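Local coordinates for 3-oxoacyl-(acyl-carrier protein) synthase II (PDB 1J3N) that catalyses the condensing step of fatty acid elongation, in which an acyl chain is joined to malonyl-acyl-carrier protein, and forms a homodimer, at residues V5-G10 with R247-Y252; G234-E239 with E347-V352. All coordinates share one frame; numbering follows the deposited sequence.

Contact 1. Residues V5-G10 with R247-Y252; sequences VVTGLG and RGARIY
Tyr252 N donates a nearly straight hydrogen bond to Val6 O at 3.0 Å (N-H...O angle 162°). The side chain of Tyr252 then turns toward the strand, its CG anti to the carbonyl carbon (chi1 -72°). This lays one face of the ring against Leu9, whose CD1 sits over the ring centre in a CH-pi contact, 3.6 Å from the centroid. Arg250 CD lies over the opposite face, offset toward the rim. The bend at chi2 (-103°) carries CD there, and the second bend at chi3 brings the guanidinium over the ring, where Tyr252 CZ lies over the centre of one of its faces. Asp85 binds both segments: its OD2 meets Tyr252 OH and Leu9 N, and its backbone O meets Arg250 NH2. With an alanine in place of Tyr252, Leu9 CD1 is likely to lose the ring face it rests on and Asp85 OD2 the hydroxyl it binds. Ile251 CG2 packs on Val5 CB at 3.7 Å. Arg247 brings the edge of its guanidinium to Thr7 OG1. Its NE forms a salt bridge with Glu239, which also binds Thr7 OG1. A water lies 2.9 Å from Thr7 O and close to Arg250 O, and probably links them. The loop leads from helix 241-246 into strand 253-262. Strands 232-240 and 253-262 both pair antiparallel with strand 4-13, consistent with the sheet of a thiolase-fold ketoacyl synthase.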
ATOM      1  N   VAL A   5     -16.050  15.445   3.609  1.00 23.40           N
ATOM      2  CA  VAL A   5     -17.270  14.972   2.984  1.00 20.22           C
ATOM      3  C   VAL A   5     -17.042  14.375   1.598  1.00 21.47           C
ATOM      4  O   VAL A   5     -16.087  14.722   0.899  1.00 19.52           O
ATOM      5  CB  VAL A   5     -18.307  16.108   2.865  1.00 21.84           C
ATOM      6  CG1 VAL A   5     -18.718  16.588   4.248  1.00 20.68           C
ATOM      7  CG2 VAL A   5     -17.734  17.251   2.040  1.00 19.50           C
ATOM      8  N   VAL A   6     -17.941  13.473   1.224  1.00 21.81           N
ATOM      9  CA  VAL A   6     -17.919  12.780  -0.066  1.00 24.52           C
ATOM     10  C   VAL A   6     -18.739  13.617  -1.053  1.00 25.54           C
ATOM     11  O   VAL A   6     -19.924  13.845  -0.831  1.00 25.02           O
ATOM     12  CB  VAL A   6     -18.565  11.371   0.068  1.00 23.60           C
ATOM     13  CG1 VAL A   6     -18.562  10.647  -1.274  1.00 25.12           C
ATOM     14  CG2 VAL A   6     -17.825  10.561   1.119  1.00 24.06           C
ATOM     15  N   THR A   7     -18.107  14.062  -2.137  1.00 24.59           N
ATOM     16  CA  THR A   7     -18.784  14.892  -3.126  1.00 23.20           C
ATOM     17  C   THR A   7     -18.777  14.312  -4.535  1.00 23.48           C
ATOM     18  O   THR A   7     -19.310  14.921  -5.465  1.00 23.84           O
ATOM     19  CB  THR A   7     -18.136  16.284  -3.192  1.00 24.08           C
ATOM     20  OG1 THR A   7     -16.772  16.153  -3.620  1.00 23.67           O
ATOM     21  CG2 THR A   7     -18.176  16.958  -1.820  1.00 21.66           C
ATOM     22  N   GLY A   8     -18.158  13.151  -4.697  1.00 21.72           N
ATOM     23  CA  GLY A   8     -18.105  12.527  -6.005  1.00 22.77           C
ATOM     24  C   GLY A   8     -18.055  11.019  -5.905  1.00 22.54           C
ATOM     25  O   GLY A   8     -17.320  10.475  -5.089  1.00 24.72           O
ATOM     26  N   LEU A   9     -18.844  10.339  -6.731  1.00 22.86           N
ATOM     27  CA  LEU A   9     -18.866   8.890  -6.727  1.00 21.39           C
ATOM     28  C   LEU A   9     -18.587   8.372  -8.133  1.00 21.85           C
ATOM     29  O   LEU A   9     -19.359   8.615  -9.064  1.00 18.25           O
ATOM     30  CB  LEU A   9     -20.229   8.381  -6.239  1.00 23.15           C
ATOM     31  CG  LEU A   9     -20.679   8.864  -4.851  1.00 22.48           C
ATOM     32  CD1 LEU A   9     -22.134   8.498  -4.627  1.00 24.49           C
ATOM     33  CD2 LEU A   9     -19.797   8.254  -3.762  1.00 20.77           C
ATOM     34  N   GLY A  10     -17.459   7.688  -8.280  1.00 21.67           N
ATOM     35  CA  GLY A  10     -17.082   7.112  -9.558  1.00 22.77           C
ATOM     36  C   GLY A  10     -17.150   5.610  -9.384  1.00 22.26           C
ATOM     37  O   GLY A  10     -16.274   5.012  -8.765  1.00 19.49           O
ATOM     38  N   ARG A 247     -17.709  26.045  -2.851  1.00 31.56           N
ATOM     39  CA  ARG A 247     -17.930  25.892  -4.287  1.00 29.14           C
ATOM     40  C   ARG A 247     -19.360  25.433  -4.566  1.00 28.44           C
ATOM     41  O   ARG A 247     -19.721  25.167  -5.713  1.00 28.07           O
ATOM     42  CB  ARG A 247     -16.919  24.902  -4.893  1.00 28.87           C
ATOM     43  CG  ARG A 247     -17.162  23.419  -4.610  1.00 26.91           C
ATOM     44  CD  ARG A 247     -16.113  22.548  -5.332  1.00 25.13           C
ATOM     45  NE  ARG A 247     -16.276  21.108  -5.097  1.00 25.67           N
ATOM     46  CZ  ARG A 247     -16.986  20.284  -5.869  1.00 26.68           C
ATOM     47  NH1 ARG A 247     -17.614  20.737  -6.949  1.00 26.23           N
ATOM     48  NH2 ARG A 247     -17.069  18.996  -5.563  1.00 27.28           N
ATOM     49  N   GLY A 248     -20.161  25.333  -3.504  1.00 26.96           N
ATOM     50  CA  GLY A 248     -21.548  24.922  -3.630  1.00 25.89           C
ATOM     51  C   GLY A 248     -21.779  23.473  -4.030  1.00 27.93           C
ATOM     52  O   GLY A 248     -22.791  23.154  -4.665  1.00 25.12           O
ATOM     53  N   ALA A 249     -20.862  22.595  -3.628  1.00 27.23           N
ATOM     54  CA  ALA A 249     -20.923  21.175  -3.960  1.00 25.39           C
ATOM     55  C   ALA A 249     -22.093  20.379  -3.392  1.00 26.25           C
ATOM     56  O   ALA A 249     -22.617  20.673  -2.321  1.00 25.25           O
ATOM     57  CB  ALA A 249     -19.626  20.506  -3.542  1.00 25.85           C
ATOM     58  N   ARG A 250     -22.499  19.355  -4.129  1.00 27.50           N
ATOM     59  CA  ARG A 250     -23.569  18.488  -3.668  1.00 28.34           C
ATOM     60  C   ARG A 250     -22.842  17.510  -2.757  1.00 28.77           C
ATOM     61  O   ARG A 250     -21.885  16.857  -3.179  1.00 31.30           O
ATOM     62  CB  ARG A 250     -24.212  17.744  -4.843  1.00 30.82           C
ATOM     63  CG  ARG A 250     -25.337  16.795  -4.433  1.00 32.94           C
ATOM     64  CD  ARG A 250     -24.907  15.331  -4.437  1.00 35.52           C
ATOM     65  NE  ARG A 250     -24.797  14.817  -5.800  1.00 39.81           N
ATOM     66  CZ  ARG A 250     -23.722  14.945  -6.572  1.00 41.14           C
ATOM     67  NH1 ARG A 250     -22.638  15.562  -6.119  1.00 41.64           N
ATOM     68  NH2 ARG A 250     -23.740  14.471  -7.813  1.00 40.99           N
ATOM     69  N   ILE A 251     -23.271  17.431  -1.505  1.00 25.77           N
ATOM     70  CA  ILE A 251     -22.637  16.537  -0.546  1.00 27.01           C
ATOM     71  C   ILE A 251     -23.499  15.298  -0.322  1.00 27.67           C
ATOM     72  O   ILE A 251     -24.673  15.397   0.040  1.00 27.90           O
ATOM     73  CB  ILE A 251     -22.390  17.278   0.782  1.00 25.31           C
ATOM     74  CG1 ILE A 251     -21.388  18.408   0.544  1.00 25.59           C
ATOM     75  CG2 ILE A 251     -21.900  16.320   1.850  1.00 24.64           C
ATOM     76  CD1 ILE A 251     -21.225  19.338   1.720  1.00 24.77           C
ATOM     77  N   TYR A 252     -22.907  14.130  -0.552  1.00 26.24           N
ATOM     78  CA  TYR A 252     -23.614  12.867  -0.397  1.00 26.79           C
ATOM     79  C   TYR A 252     -23.706  12.438   1.058  1.00 26.11           C
ATOM     80  O   TYR A 252     -24.714  11.868   1.488  1.00 25.76           O
ATOM     81  CB  TYR A 252     -22.907  11.779  -1.193  1.00 25.63           C
ATOM     82  CG  TYR A 252     -23.070  11.901  -2.683  1.00 26.79           C
ATOM     83  CD1 TYR A 252     -24.310  11.676  -3.286  1.00 27.95           C
ATOM     84  CD2 TYR A 252     -21.978  12.178  -3.500  1.00 24.89           C
ATOM     85  CE1 TYR A 252     -24.452  11.712  -4.670  1.00 29.15           C
ATOM     86  CE2 TYR A 252     -22.109  12.219  -4.882  1.00 28.07           C
ATOM     87  CZ  TYR A 252     -23.345  11.979  -5.459  1.00 27.59           C
ATOM     88  OH  TYR A 252     -23.467  11.974  -6.831  1.00 31.32           O
TER
HETATM   89  O   HOH W   1     -20.216  17.690  -5.468  1.00 34.26           O

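Contact 2. Residues G234-E239 with E347-V352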
ATOM      1  N   GLY A 234     -13.694   1.636  -7.600  1.00 21.82           N
ATOM      2  CA  GLY A 234     -14.503   2.621  -6.924  1.00 20.19           C
ATOM      3  C   GLY A 234     -13.576   3.748  -6.536  1.00 20.99           C
ATOM      4  O   GLY A 234     -12.599   3.523  -5.817  1.00 18.29           O
ATOM      5  N   VAL A 235     -13.864   4.946  -7.039  1.00 20.45           N
ATOM      6  CA  VAL A 235     -13.070   6.125  -6.722  1.00 22.33           C
ATOM      7  C   VAL A 235     -14.026   7.199  -6.226  1.00 22.77           C
ATOM      8  O   VAL A 235     -14.993   7.562  -6.909  1.00 22.43           O
ATOM      9  CB  VAL A 235     -12.288   6.644  -7.958  1.00 22.07           C
ATOM     10  CG1 VAL A 235     -11.554   7.932  -7.605  1.00 23.29           C
ATOM     11  CG2 VAL A 235     -11.285   5.598  -8.411  1.00 23.89           C
ATOM     12  N   LEU A 236     -13.779   7.683  -5.017  1.00 20.38           N
ATOM     13  CA  LEU A 236     -14.636   8.704  -4.449  1.00 20.81           C
ATOM     14  C   LEU A 236     -13.860   9.997  -4.306  1.00 19.51           C
ATOM     15  O   LEU A 236     -12.646   9.986  -4.135  1.00 19.93           O
ATOM     16  CB  LEU A 236     -15.165   8.266  -3.074  1.00 21.01           C
ATOM     17  CG  LEU A 236     -16.044   7.001  -3.004  1.00 21.19           C
ATOM     18  CD1 LEU A 236     -15.198   5.736  -3.207  1.00 18.44           C
ATOM     19  CD2 LEU A 236     -16.724   6.947  -1.649  1.00 17.88           C
ATOM     20  N   VAL A 237     -14.566  11.114  -4.407  1.00 19.32           N
ATOM     21  CA  VAL A 237     -13.945  12.419  -4.236  1.00 21.14           C
ATOM     22  C   VAL A 237     -14.131  12.794  -2.762  1.00 21.55           C
ATOM     23  O   VAL A 237     -15.254  12.999  -2.322  1.00 21.32           O
ATOM     24  CB  VAL A 237     -14.630  13.501  -5.114  1.00 18.05           C
ATOM     25  CG1 VAL A 237     -14.038  14.873  -4.809  1.00 20.75           C
ATOM     26  CG2 VAL A 237     -14.450  13.175  -6.593  1.00 15.14           C
ATOM     27  N   LEU A 238     -13.045  12.844  -1.994  1.00 23.80           N
ATOM     28  CA  LEU A 238     -13.145  13.234  -0.589  1.00 23.12           C
ATOM     29  C   LEU A 238     -12.739  14.699  -0.589  1.00 22.66           C
ATOM     30  O   LEU A 238     -11.834  15.094  -1.320  1.00 22.49           O
ATOM     31  CB  LEU A 238     -12.210  12.411   0.294  1.00 21.59           C
ATOM     32  CG  LEU A 238     -12.470  10.905   0.365  1.00 24.98           C
ATOM     33  CD1 LEU A 238     -11.728  10.350   1.580  1.00 23.21           C
ATOM     34  CD2 LEU A 238     -13.963  10.613   0.481  1.00 21.98           C
ATOM     35  N   GLU A 239     -13.405  15.502   0.229  1.00 22.16           N
ATOM     36  CA  GLU A 239     -13.158  16.935   0.225  1.00 23.64           C
ATOM     37  C   GLU A 239     -13.383  17.559   1.592  1.00 24.58           C
ATOM     38  O   GLU A 239     -14.293  17.165   2.331  1.00 26.76           O
ATOM     39  CB  GLU A 239     -14.124  17.562  -0.785  1.00 23.52           C
ATOM     40  CG  GLU A 239     -13.677  18.818  -1.500  1.00 26.48           C
ATOM     41  CD  GLU A 239     -14.744  19.310  -2.483  1.00 28.11           C
ATOM     42  OE1 GLU A 239     -15.440  18.465  -3.087  1.00 27.66           O
ATOM     43  OE2 GLU A 239     -14.885  20.534  -2.659  1.00 29.05           O
ATOM     44  N   GLU A 347     -18.227  -0.560  -2.199  1.00 21.28           N
ATOM     45  CA  GLU A 347     -19.185  -0.783  -1.116  1.00 20.10           C
ATOM     46  C   GLU A 347     -19.364   0.493  -0.310  1.00 20.33           C
ATOM     47  O   GLU A 347     -20.411   0.715   0.297  1.00 19.26           O
ATOM     48  CB  GLU A 347     -18.706  -1.918  -0.208  1.00 20.73           C
ATOM     49  CG  GLU A 347     -19.111  -3.291  -0.707  1.00 22.27           C
ATOM     50  CD  GLU A 347     -18.162  -4.388  -0.266  1.00 25.08           C
ATOM     51  OE1 GLU A 347     -17.701  -4.356   0.897  1.00 26.59           O
ATOM     52  OE2 GLU A 347     -17.883  -5.291  -1.083  1.00 27.17           O
ATOM     53  N   ALA A 348     -18.331   1.331  -0.295  1.00 20.76           N
ATOM     54  CA  ALA A 348     -18.416   2.599   0.409  1.00 19.45           C
ATOM     55  C   ALA A 348     -19.361   3.473  -0.412  1.00 19.39           C
ATOM     56  O   ALA A 348     -20.114   4.282   0.133  1.00 21.23           O
ATOM     57  CB  ALA A 348     -17.028   3.255   0.514  1.00 22.20           C
ATOM     58  N   ILE A 349     -19.309   3.315  -1.733  1.00 19.39           N
ATOM     59  CA  ILE A 349     -20.186   4.073  -2.607  1.00 18.27           C
ATOM     60  C   ILE A 349     -21.643   3.689  -2.333  1.00 19.82           C
ATOM     61  O   ILE A 349     -22.511   4.557  -2.178  1.00 20.47           O
ATOM     62  CB  ILE A 349     -19.825   3.834  -4.091  1.00 20.10           C
ATOM     63  CG1 ILE A 349     -18.432   4.438  -4.371  1.00 17.97           C
ATOM     64  CG2 ILE A 349     -20.890   4.463  -4.995  1.00 20.42           C
ATOM     65  CD1 ILE A 349     -17.983   4.375  -5.814  1.00 18.28           C
ATOM     66  N   ALA A 350     -21.902   2.388  -2.256  1.00 18.82           N
ATOM     67  CA  ALA A 350     -23.240   1.883  -1.988  1.00 19.83           C
ATOM     68  C   ALA A 350     -23.716   2.379  -0.621  1.00 21.08           C
ATOM     69  O   ALA A 350     -24.878   2.760  -0.457  1.00 22.95           O
ATOM     70  CB  ALA A 350     -23.239   0.348  -2.022  1.00 16.05           C
ATOM     71  N   THR A 351     -22.810   2.386   0.353  1.00 22.34           N
ATOM     72  CA  THR A 351     -23.143   2.826   1.707  1.00 22.12           C
ATOM     73  C   THR A 351     -23.466   4.316   1.744  1.00 24.38           C
ATOM     74  O   THR A 351     -24.372   4.746   2.456  1.00 23.97           O
ATOM     75  CB  THR A 351     -21.987   2.522   2.689  1.00 24.16           C
ATOM     76  OG1 THR A 351     -21.693   1.116   2.650  1.00 23.05           O
ATOM     77  CG2 THR A 351     -22.376   2.909   4.108  1.00 23.59           C
ATOM     78  N   VAL A 352     -22.725   5.107   0.977  1.00 23.55           N
ATOM     79  CA  VAL A 352     -22.975   6.542   0.916  1.00 26.52           C
ATOM     80  C   VAL A 352     -24.297   6.799   0.190  1.00 26.20           C
ATOM     81  O   VAL A 352     -25.035   7.710   0.554  1.00 27.35           O
ATOM     82  CB  VAL A 352     -21.826   7.282   0.174  1.00 25.75           C
ATOM     83  CG1 VAL A 352     -22.244   8.696  -0.181  1.00 25.66           C
ATOM     84  CG2 VAL A 352     -20.596   7.313   1.052  1.00 26.39           C
TER
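The flat group that meets the helix is the peptide joining Gly234 to Val235. Ile349 CD1 approaches one side of its plane at a slant, 4.1 Å from Gly234 CA and 4.3 Å from Val235 N. At the edge, Val235 N pairs with the backbone of Gly10 in strand 4-13. On the other side of the strand, Gly234 pairs with the backbone of Gly187. This is helix-on-sheet packing in a thiolase fold. Helix 343-357 runs across strand 232-240, with 8.7 Å between the segment axes and 51° between their directions. It is consistent with the buried helix layer that such enzymes hold between their two sheets. Gly234 has no side chain, so the methyl rests directly on its backbone. Leu236 carries most of the remaining contact. Its CG is anti to the carbonyl carbon (chi1 -62°), and the fork reaches the helix. One branch, CD1, lies 3.7 Å from Ile349 CG1, and the leucine CG is nearly as near. The other branch, CD2, meets Ala348 CB loosely at 4.3 Å. Leu9 of strand 4-13 also touches both Leu236 and Ile349, so the apolar patch spans two neighbouring strands. Val235 points away from the helix. It and Val237 pack on helix 70-86. Within segment 347-352 of the helix, Glu347 O accepts two bonds from Thr351. Thr351 N lies 2.9 Å from Glu347 O on one face of the carbonyl plane, and Thr351 OG1 lies 2.7 Å from Glu347 O on the opposite face.

The centres of contact 1 and contact 2 are about 10 Å apart, and both use the large mixed sheet. Strands 4-13 and 232-240 are antiparallel neighbours in it. Along the chain the order is 5-10, 234-239, 247-252, 347-352, so the segments alternate and the two contacts cross. They also touch. Val5 N lies 2.8 Å from Glu239 O, a probable hydrogen bond. Tyr252 CB packs on Val352 CG1. Helix 343-357 thus meets residues of both contacts from one side of the sheet. Strand 4-13, the loop 247-252 and the buried helix 343-357 are thereby brought together in one region of the subunit, and the partner subunit touches none of these segments.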